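Local coordinates for SsDNA-binding protein essential for mitochondrial genome maintenance (Saccharomyces cerevisiae, PDB 6CQK) that binds single-stranded DNA preferentially and cooperatively, takes part in mitochondrial DNA replication and stimulates the PIF1 helicase, at residues Phe3-Ile8 / Tyr69-Ala74; Tyr30-Gln35 / Tyr45-Phe50. All blocks are in the same frame, centred on the assembly; numbering follows the deposited sequence.

Contact 1. Residues Phe3-Ile8 / Tyr69-Ala74; sequences FSKMSI and YVEADA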
ATOM      1  N   PHE A   3       1.204  10.031  -8.023  1.00 63.89           N
ATOM      2  CA  PHE A   3       2.034   9.831  -6.796  1.00 63.35           C
ATOM      3  C   PHE A   3       3.047   8.697  -6.894  1.00 59.93           C
ATOM      4  O   PHE A   3       3.014   7.878  -7.831  1.00 57.25           O
ATOM      5  CB  PHE A   3       1.132   9.646  -5.543  1.00 63.86           C
ATOM      6  CG  PHE A   3       0.338   8.362  -5.519  1.00 65.52           C
ATOM      7  CD1 PHE A   3       0.914   7.177  -5.086  1.00 68.77           C
ATOM      8  CD2 PHE A   3      -0.986   8.330  -5.930  1.00 65.91           C
ATOM      9  CE1 PHE A   3       0.171   5.997  -5.081  1.00 70.43           C
ATOM     10  CE2 PHE A   3      -1.732   7.158  -5.922  1.00 66.65           C
ATOM     11  CZ  PHE A   3      -1.157   5.992  -5.490  1.00 68.22           C
ATOM     12  N   SER A   4       3.917   8.619  -5.909  1.00 58.87           N
ATOM     13  CA  SER A   4       4.831   7.470  -5.864  1.00 62.77           C
ATOM     14  C   SER A   4       5.221   7.223  -4.450  1.00 61.62           C
ATOM     15  O   SER A   4       6.077   7.892  -3.964  1.00 62.05           O
ATOM     16  CB  SER A   4       6.060   7.647  -6.798  1.00 60.05           C
ATOM     17  OG  SER A   4       6.792   8.789  -6.431  1.00 58.63           O
ATOM     18  N   LYS A   5       4.571   6.275  -3.800  1.00 65.85           N
ATOM     19  CA  LYS A   5       4.851   5.977  -2.404  1.00 71.73           C
ATOM     20  C   LYS A   5       5.404   4.598  -2.290  1.00 67.47           C
ATOM     21  O   LYS A   5       5.087   3.742  -3.072  1.00 65.75           O
ATOM     22  CB  LYS A   5       3.644   6.137  -1.461  1.00 79.81           C
ATOM     23  CG  LYS A   5       2.456   5.297  -1.810  1.00 92.44           C
ATOM     24  CD  LYS A   5       1.270   5.506  -0.882  1.00103.19           C
ATOM     25  CE  LYS A   5       1.399   4.535   0.297  1.00111.06           C
ATOM     26  NZ  LYS A   5       0.549   4.873   1.470  1.00114.96           N
ATOM     27  N   MET A   6       6.242   4.409  -1.277  1.00 68.01           N
ATOM     28  CA  MET A   6       6.858   3.103  -0.919  1.00 67.22           C
ATOM     29  C   MET A   6       6.420   2.636   0.453  1.00 64.01           C
ATOM     30  O   MET A   6       6.270   3.450   1.372  1.00 68.13           O
ATOM     31  CB  MET A   6       8.344   3.263  -0.848  1.00 69.39           C
ATOM     32  CG  MET A   6       9.058   1.946  -0.614  1.00 73.69           C
ATOM     33  SD  MET A   6      10.449   1.640  -1.721  1.00 77.09           S
ATOM     34  CE  MET A   6       9.970   2.065  -3.359  1.00 75.43           C
ATOM     35  N   SER A   7       6.151   1.360   0.584  1.00 63.12           N
ATOM     36  CA  SER A   7       5.880   0.779   1.896  1.00 64.66           C
ATOM     37  C   SER A   7       6.972  -0.238   2.110  1.00 61.60           C
ATOM     38  O   SER A   7       7.249  -1.011   1.217  1.00 57.63           O
ATOM     39  CB  SER A   7       4.507   0.110   1.931  1.00 68.76           C
ATOM     40  OG  SER A   7       3.530   0.957   1.332  1.00 73.80           O
ATOM     41  N   ILE A   8       7.600  -0.197   3.282  1.00 58.92           N
ATOM     42  CA  ILE A   8       8.681  -1.080   3.624  1.00 55.71           C
ATOM     43  C   ILE A   8       8.416  -1.750   4.944  1.00 54.63           C
ATOM     44  O   ILE A   8       7.976  -1.130   5.894  1.00 55.11           O
ATOM     45  CB  ILE A   8       9.930  -0.269   3.774  1.00 57.26           C
ATOM     46  CG1 ILE A   8      10.310   0.354   2.437  1.00 55.89           C
ATOM     47  CG2 ILE A   8      11.093  -1.138   4.272  1.00 61.23           C
ATOM     48  CD1 ILE A   8      11.060   1.640   2.619  1.00 57.16           C
ATOM     49  N   TYR A  69       7.128  -0.868  10.039  1.00 65.05           N
ATOM     50  CA  TYR A  69       6.410  -0.769   8.736  1.00 64.64           C
ATOM     51  C   TYR A  69       6.349   0.712   8.439  1.00 61.54           C
ATOM     52  O   TYR A  69       5.734   1.439   9.200  1.00 62.12           O
ATOM     53  CB  TYR A  69       5.025  -1.391   8.812  1.00 63.87           C
ATOM     54  CG  TYR A  69       4.098  -1.015   7.700  1.00 66.24           C
ATOM     55  CD1 TYR A  69       3.287   0.093   7.787  1.00 65.05           C
ATOM     56  CD2 TYR A  69       3.994  -1.788   6.580  1.00 68.91           C
ATOM     57  CE1 TYR A  69       2.417   0.427   6.783  1.00 65.08           C
ATOM     58  CE2 TYR A  69       3.147  -1.446   5.552  1.00 69.99           C
ATOM     59  CZ  TYR A  69       2.357  -0.341   5.663  1.00 68.01           C
ATOM     60  OH  TYR A  69       1.494  -0.050   4.615  1.00 71.36           O
ATOM     61  N   VAL A  70       7.063   1.155   7.409  1.00 58.83           N
ATOM     62  CA  VAL A  70       7.180   2.564   7.079  1.00 58.08           C
ATOM     63  C   VAL A  70       6.510   2.798   5.755  1.00 63.02           C
ATOM     64  O   VAL A  70       6.582   1.961   4.840  1.00 66.13           O
ATOM     65  CB  VAL A  70       8.619   2.968   6.922  1.00 57.08           C
ATOM     66  CG1 VAL A  70       8.745   4.352   6.307  1.00 57.10           C
ATOM     67  CG2 VAL A  70       9.346   2.857   8.252  1.00 57.31           C
ATOM     68  N   GLU A  71       5.798   3.916   5.654  1.00 65.58           N
ATOM     69  CA  GLU A  71       5.288   4.388   4.368  1.00 66.51           C
ATOM     70  C   GLU A  71       5.964   5.711   4.090  1.00 63.12           C
ATOM     71  O   GLU A  71       6.086   6.514   4.966  1.00 57.30           O
ATOM     72  CB  GLU A  71       3.809   4.638   4.420  1.00 71.11           C
ATOM     73  CG  GLU A  71       3.005   3.405   4.597  1.00 76.82           C
ATOM     74  CD  GLU A  71       1.552   3.685   4.819  1.00 84.23           C
ATOM     75  OE1 GLU A  71       1.150   4.630   5.565  1.00 86.53           O
ATOM     76  OE2 GLU A  71       0.830   2.893   4.192  1.00 86.00           O
ATOM     77  N   ALA A  72       6.425   5.905   2.872  1.00 61.01           N
ATOM     78  CA  ALA A  72       7.217   7.066   2.562  1.00 60.86           C
ATOM     79  C   ALA A  72       6.923   7.553   1.138  1.00 60.12           C
ATOM     80  O   ALA A  72       6.771   6.747   0.218  1.00 55.69           O
ATOM     81  CB  ALA A  72       8.737   6.722   2.716  1.00 61.71           C
ATOM     82  N   ASP A  73       6.923   8.867   0.962  1.00 61.92           N
ATOM     83  CA  ASP A  73       6.848   9.428  -0.383  1.00 63.35           C
ATOM     84  C   ASP A  73       8.161   9.283  -1.079  1.00 60.65           C
ATOM     85  O   ASP A  73       9.202   9.585  -0.486  1.00 65.12           O
ATOM     86  CB  ASP A  73       6.363  10.891  -0.350  1.00 64.98           C
ATOM     87  CG  ASP A  73       4.862  10.959  -0.167  1.00 71.27           C
ATOM     88  OD1 ASP A  73       4.147  10.132  -0.793  1.00 74.86           O
ATOM     89  OD2 ASP A  73       4.373  11.730   0.668  1.00 79.18           O
ATOM     90  N   ALA A  74       8.113   8.809  -2.302  1.00 58.17           N
ATOM     91  CA  ALA A  74       9.305   8.582  -3.094  1.00 62.66           C
ATOM     92  C   ALA A  74       9.506   9.591  -4.208  1.00 64.77           C
ATOM     93  O   ALA A  74       8.554   9.912  -4.914  1.00 63.55           O
ATOM     94  CB  ALA A  74       9.260   7.184  -3.712  1.00 62.15           C
TER

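Contact 2. Residues Tyr30-Gln35 / Tyr45-Phe50; sequences YSIASQ and YNITVF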
ATOM      1  N   TYR A  30      17.751   7.968   8.704  1.00 61.90           N
ATOM      2  CA  TYR A  30      18.063   6.632   9.149  1.00 60.92           C
ATOM      3  C   TYR A  30      17.844   5.693   7.979  1.00 61.52           C
ATOM      4  O   TYR A  30      17.214   6.057   6.969  1.00 66.86           O
ATOM      5  CB  TYR A  30      17.230   6.215  10.368  1.00 59.98           C
ATOM      6  CG  TYR A  30      15.753   5.929  10.093  1.00 60.36           C
ATOM      7  CD1 TYR A  30      14.796   6.938  10.083  1.00 58.00           C
ATOM      8  CD2 TYR A  30      15.319   4.641   9.851  1.00 59.64           C
ATOM      9  CE1 TYR A  30      13.466   6.670   9.839  1.00 56.26           C
ATOM     10  CE2 TYR A  30      13.977   4.394   9.605  1.00 58.32           C
ATOM     11  CZ  TYR A  30      13.056   5.419   9.594  1.00 54.91           C
ATOM     12  OH  TYR A  30      11.724   5.137   9.263  1.00 53.14           O
ATOM     13  N   SER A  31      18.402   4.503   8.099  1.00 60.39           N
ATOM     14  CA  SER A  31      18.275   3.497   7.060  1.00 60.41           C
ATOM     15  C   SER A  31      17.565   2.233   7.603  1.00 58.78           C
ATOM     16  O   SER A  31      17.657   1.947   8.797  1.00 57.08           O
ATOM     17  CB  SER A  31      19.637   3.151   6.487  1.00 60.35           C
ATOM     18  OG  SER A  31      20.516   2.824   7.546  1.00 63.53           O
ATOM     19  N   ILE A  32      16.774   1.592   6.718  1.00 56.31           N
ATOM     20  CA  ILE A  32      16.064   0.378   7.002  1.00 54.12           C
ATOM     21  C   ILE A  32      16.739  -0.704   6.160  1.00 54.45           C
ATOM     22  O   ILE A  32      16.859  -0.549   4.950  1.00 52.62           O
ATOM     23  CB  ILE A  32      14.557   0.499   6.575  1.00 53.06           C
ATOM     24  CG1 ILE A  32      13.868   1.578   7.391  1.00 52.51           C
ATOM     25  CG2 ILE A  32      13.792  -0.820   6.782  1.00 51.82           C
ATOM     26  CD1 ILE A  32      12.457   1.857   6.963  1.00 54.29           C
ATOM     27  N   ALA A  33      17.123  -1.790   6.799  1.00 53.70           N
ATOM     28  CA  ALA A  33      17.540  -2.956   6.088  1.00 55.31           C
ATOM     29  C   ALA A  33      16.338  -3.844   5.923  1.00 56.26           C
ATOM     30  O   ALA A  33      15.743  -4.239   6.925  1.00 60.57           O
ATOM     31  CB  ALA A  33      18.616  -3.683   6.863  1.00 54.91           C
ATOM     32  N   SER A  34      15.972  -4.166   4.682  1.00 55.86           N
ATOM     33  CA  SER A  34      14.809  -4.993   4.397  1.00 54.99           C
ATOM     34  C   SER A  34      15.336  -6.105   3.570  1.00 55.34           C
ATOM     35  O   SER A  34      15.899  -5.900   2.500  1.00 54.54           O
ATOM     36  CB  SER A  34      13.749  -4.235   3.612  1.00 57.17           C
ATOM     37  OG  SER A  34      12.802  -5.063   2.992  1.00 61.35           O
ATOM     38  N   GLN A  35      15.241  -7.308   4.089  1.00 57.17           N
ATOM     39  CA  GLN A  35      15.728  -8.459   3.383  1.00 57.57           C
ATOM     40  C   GLN A  35      14.684  -9.499   3.395  1.00 58.60           C
ATOM     41  O   GLN A  35      14.608 -10.274   4.314  1.00 58.77           O
ATOM     42  CB  GLN A  35      16.945  -9.034   4.049  1.00 55.67           C
ATOM     43  CG  GLN A  35      17.476 -10.170   3.243  1.00 57.06           C
ATOM     44  CD  GLN A  35      18.639 -10.824   3.871  1.00 57.98           C
ATOM     45  OE1 GLN A  35      18.853 -10.691   5.039  1.00 63.00           O
ATOM     46  NE2 GLN A  35      19.396 -11.535   3.095  1.00 55.85           N
ATOM     47  N   TYR A  45      17.455   1.197   2.564  1.00 54.95           N
ATOM     48  CA  TYR A  45      16.643   2.333   2.084  1.00 56.35           C
ATOM     49  C   TYR A  45      16.838   3.435   3.067  1.00 57.72           C
ATOM     50  O   TYR A  45      16.740   3.179   4.282  1.00 57.86           O
ATOM     51  CB  TYR A  45      15.159   1.972   2.038  1.00 55.26           C
ATOM     52  CG  TYR A  45      14.796   0.954   0.992  1.00 53.85           C
ATOM     53  CD1 TYR A  45      14.861   1.276  -0.351  1.00 54.15           C
ATOM     54  CD2 TYR A  45      14.361  -0.347   1.339  1.00 53.64           C
ATOM     55  CE1 TYR A  45      14.527   0.312  -1.344  1.00 56.44           C
ATOM     56  CE2 TYR A  45      14.052  -1.307   0.363  1.00 53.26           C
ATOM     57  CZ  TYR A  45      14.143  -0.978  -0.979  1.00 54.11           C
ATOM     58  OH  TYR A  45      13.795  -1.831  -1.988  1.00 55.37           O
ATOM     59  N   ASN A  46      17.201   4.615   2.570  1.00 59.89           N
ATOM     60  CA  ASN A  46      17.438   5.748   3.434  1.00 64.87           C
ATOM     61  C   ASN A  46      16.212   6.608   3.495  1.00 65.66           C
ATOM     62  O   ASN A  46      15.655   7.000   2.449  1.00 69.10           O
ATOM     63  CB  ASN A  46      18.570   6.560   2.903  1.00 70.99           C
ATOM     64  CG  ASN A  46      19.830   5.733   2.780  1.00 81.27           C
ATOM     65  OD1 ASN A  46      20.340   5.185   3.783  1.00 91.56           O
ATOM     66  ND2 ASN A  46      20.354   5.621   1.565  1.00 83.85           N
ATOM     67  N   ILE A  47      15.758   6.789   4.722  1.00 62.22           N
ATOM     68  CA  ILE A  47      14.517   7.441   5.027  1.00 64.93           C
ATOM     69  C   ILE A  47      14.827   8.832   5.551  1.00 69.03           C
ATOM     70  O   ILE A  47      15.792   9.004   6.301  1.00 65.96           O
ATOM     71  CB  ILE A  47      13.793   6.716   6.182  1.00 64.38           C
ATOM     72  CG1 ILE A  47      13.615   5.244   5.862  1.00 62.47           C
ATOM     73  CG2 ILE A  47      12.457   7.378   6.485  1.00 65.06           C
ATOM     74  CD1 ILE A  47      12.987   4.963   4.508  1.00 62.77           C
ATOM     75  N   THR A  48      14.001   9.804   5.149  1.00 67.74           N
ATOM     76  CA  THR A  48      14.154  11.163   5.576  1.00 63.96           C
ATOM     77  C   THR A  48      12.895  11.425   6.327  1.00 60.98           C
ATOM     78  O   THR A  48      11.846  11.047   5.892  1.00 62.31           O
ATOM     79  CB  THR A  48      14.258  12.096   4.349  1.00 66.95           C
ATOM     80  OG1 THR A  48      15.406  11.735   3.552  1.00 69.52           O
ATOM     81  CG2 THR A  48      14.407  13.519   4.766  1.00 67.71           C
ATOM     82  N   VAL A  49      13.005  12.094   7.449  1.00 60.82           N
ATOM     83  CA  VAL A  49      11.856  12.461   8.255  1.00 62.08           C
ATOM     84  C   VAL A  49      11.791  13.953   8.616  1.00 65.68           C
ATOM     85  O   VAL A  49      12.703  14.503   9.270  1.00 65.49           O
ATOM     86  CB  VAL A  49      11.826  11.722   9.571  1.00 63.11           C
ATOM     87  CG1 VAL A  49      10.429  11.820  10.152  1.00 64.02           C
ATOM     88  CG2 VAL A  49      12.223  10.253   9.382  1.00 64.06           C
ATOM     89  N   PHE A  50      10.742  14.617   8.119  1.00 66.26           N
ATOM     90  CA  PHE A  50      10.459  15.974   8.516  1.00 63.73           C
ATOM     91  C   PHE A  50       9.359  16.003   9.560  1.00 64.32           C
ATOM     92  O   PHE A  50       9.452  16.821  10.453  1.00 68.91           O
ATOM     93  CB  PHE A  50      10.094  16.825   7.335  1.00 61.52           C
ATOM     94  CG  PHE A  50      11.189  16.991   6.352  1.00 61.79           C
ATOM     95  CD1 PHE A  50      12.234  17.822   6.585  1.00 62.22           C
ATOM     96  CD2 PHE A  50      11.171  16.301   5.167  1.00 66.07           C
ATOM     97  CE1 PHE A  50      13.264  17.967   5.656  1.00 62.59           C
ATOM     98  CE2 PHE A  50      12.195  16.441   4.222  1.00 67.01           C
ATOM     99  CZ  PHE A  50      13.242  17.289   4.470  1.00 63.97           C
TER

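Contact 1. Residues Phe3-Ile8 / Tyr69-Ala74
Glu71 OE2 is gripped by two groups: Lys5 NZ reaches it across the contact at 3.4 Å, in a salt bridge whose hydrogen bond is weak, and Tyr69 OH of its own strand gives it a hydrogen bond of 3.0 Å. The tyrosine hydroxyl comes from above the carboxylate plane. Lys5 and Glu71 lie side by side on one face of the sheet; the lysine leaves its backbone with CG between N and the carbonyl carbon (chi1 58°), and a bend at chi3 turns its amine to the acid. The backbones pair antiparallel, with Met6 opposite Ala72 and Ile8 opposite Val70 as hydrogen-bonded pairs; Met6 N reaches Ala72 O at 2.8 Å, and Ala72 N returns to Met6 O at 2.9 Å. At the far end Ser4 OG donates to Ala74 O at 2.6 Å, tilted from the carbonyl plane, beside the backbone bond from Ala74 N to Ser4 O. The face carrying Met6, Ile8, Val70 and Ala72 is apolar and buried. Pairing of strands 3-20 and 67-77 closes the OB-fold sheet. Strand 89-99 flanks 69-74 on its other side, Ile8 and Val70 rest on strand 26-34, and the outer edge of 3-8 pairs antiparallel with a strand of the second subunit, carrying the sheet across the interface.

Contact 2. Residues Tyr30-Gln35 / Tyr45-Phe50
Ile47 lies over one face of the Tyr30 ring, its CB 3.9 Å from the ring centroid and 20° off the normal, a CH-pi contact displaced toward the rim. The branch CG2 reaches Tyr30 CE1 at 3.6 Å, while CG1 also lies against the ring and in addition meets Ile32 CD1 at 3.7 Å; one isoleucine thus packs against both the ring and a second aliphatic chain. Tyr30 holds its ring here by placing CG between the backbone N and the carbonyl carbon (chi1 72°), which folds the ring across the neighbouring strand. Val49 closes the group from the rim: its CG2 lies near the ring plane, 3.8 Å from Tyr30 CE1. At the other end of the pairing, Ser34 CB stands at the edge of the Tyr45 ring.

Outward from this centre the backbones bond as an antiparallel pair. Ile47 N gives Tyr30 O a nearly straight bond of 2.8 Å, whereas the return from Tyr30 N to Ile47 O is longer, 3.3 Å. Ile32 and Tyr45 form the next hydrogen-bonded pair, with Ile32 N 2.9 Å from Tyr45 O. Between these two pairs Ser31 and Asn46 make a non-hydrogen-bonded pair whose side chains turn to the opposite face, where Asn46 OD1 approaches Ser31 CB at 3.5 Å.

The polar ends of both tyrosines find partners beyond the hairpin: Tyr30 OH hydrogen-bonds with Gln94 OE1, and Tyr45 OH with Ser4 OG of the second subunit. This hairpin of strands 26-34 and 43-49 lies between strands 3-20 and 89-99 in the OB-fold sheet, with 3-20 bonded along 26-34 and 89-99 along 43-49, while Ile47 and Tyr45 pack on Leu92.

The centres of the two contacts lie about 11 Å apart in one OB-fold sheet, whose strands run in the order 3-20, 26-34, 43-49, 89-99, 67-77. Contact 2 is a local hairpin, nested in sequence within the long loop that contact 1 closes by pairing the first strand with the fourth along the chain. Their apolar faces meet in the interior: Val70 CG2 packs 3.5 Å from Ile32 CD1, and Ile8 CG2 lies 3.7 Å from Ile32 CG2. Both contacts also reach the second subunit, so they lie beside an interface of this DNA-binding assembly as well as in the chain's own packing.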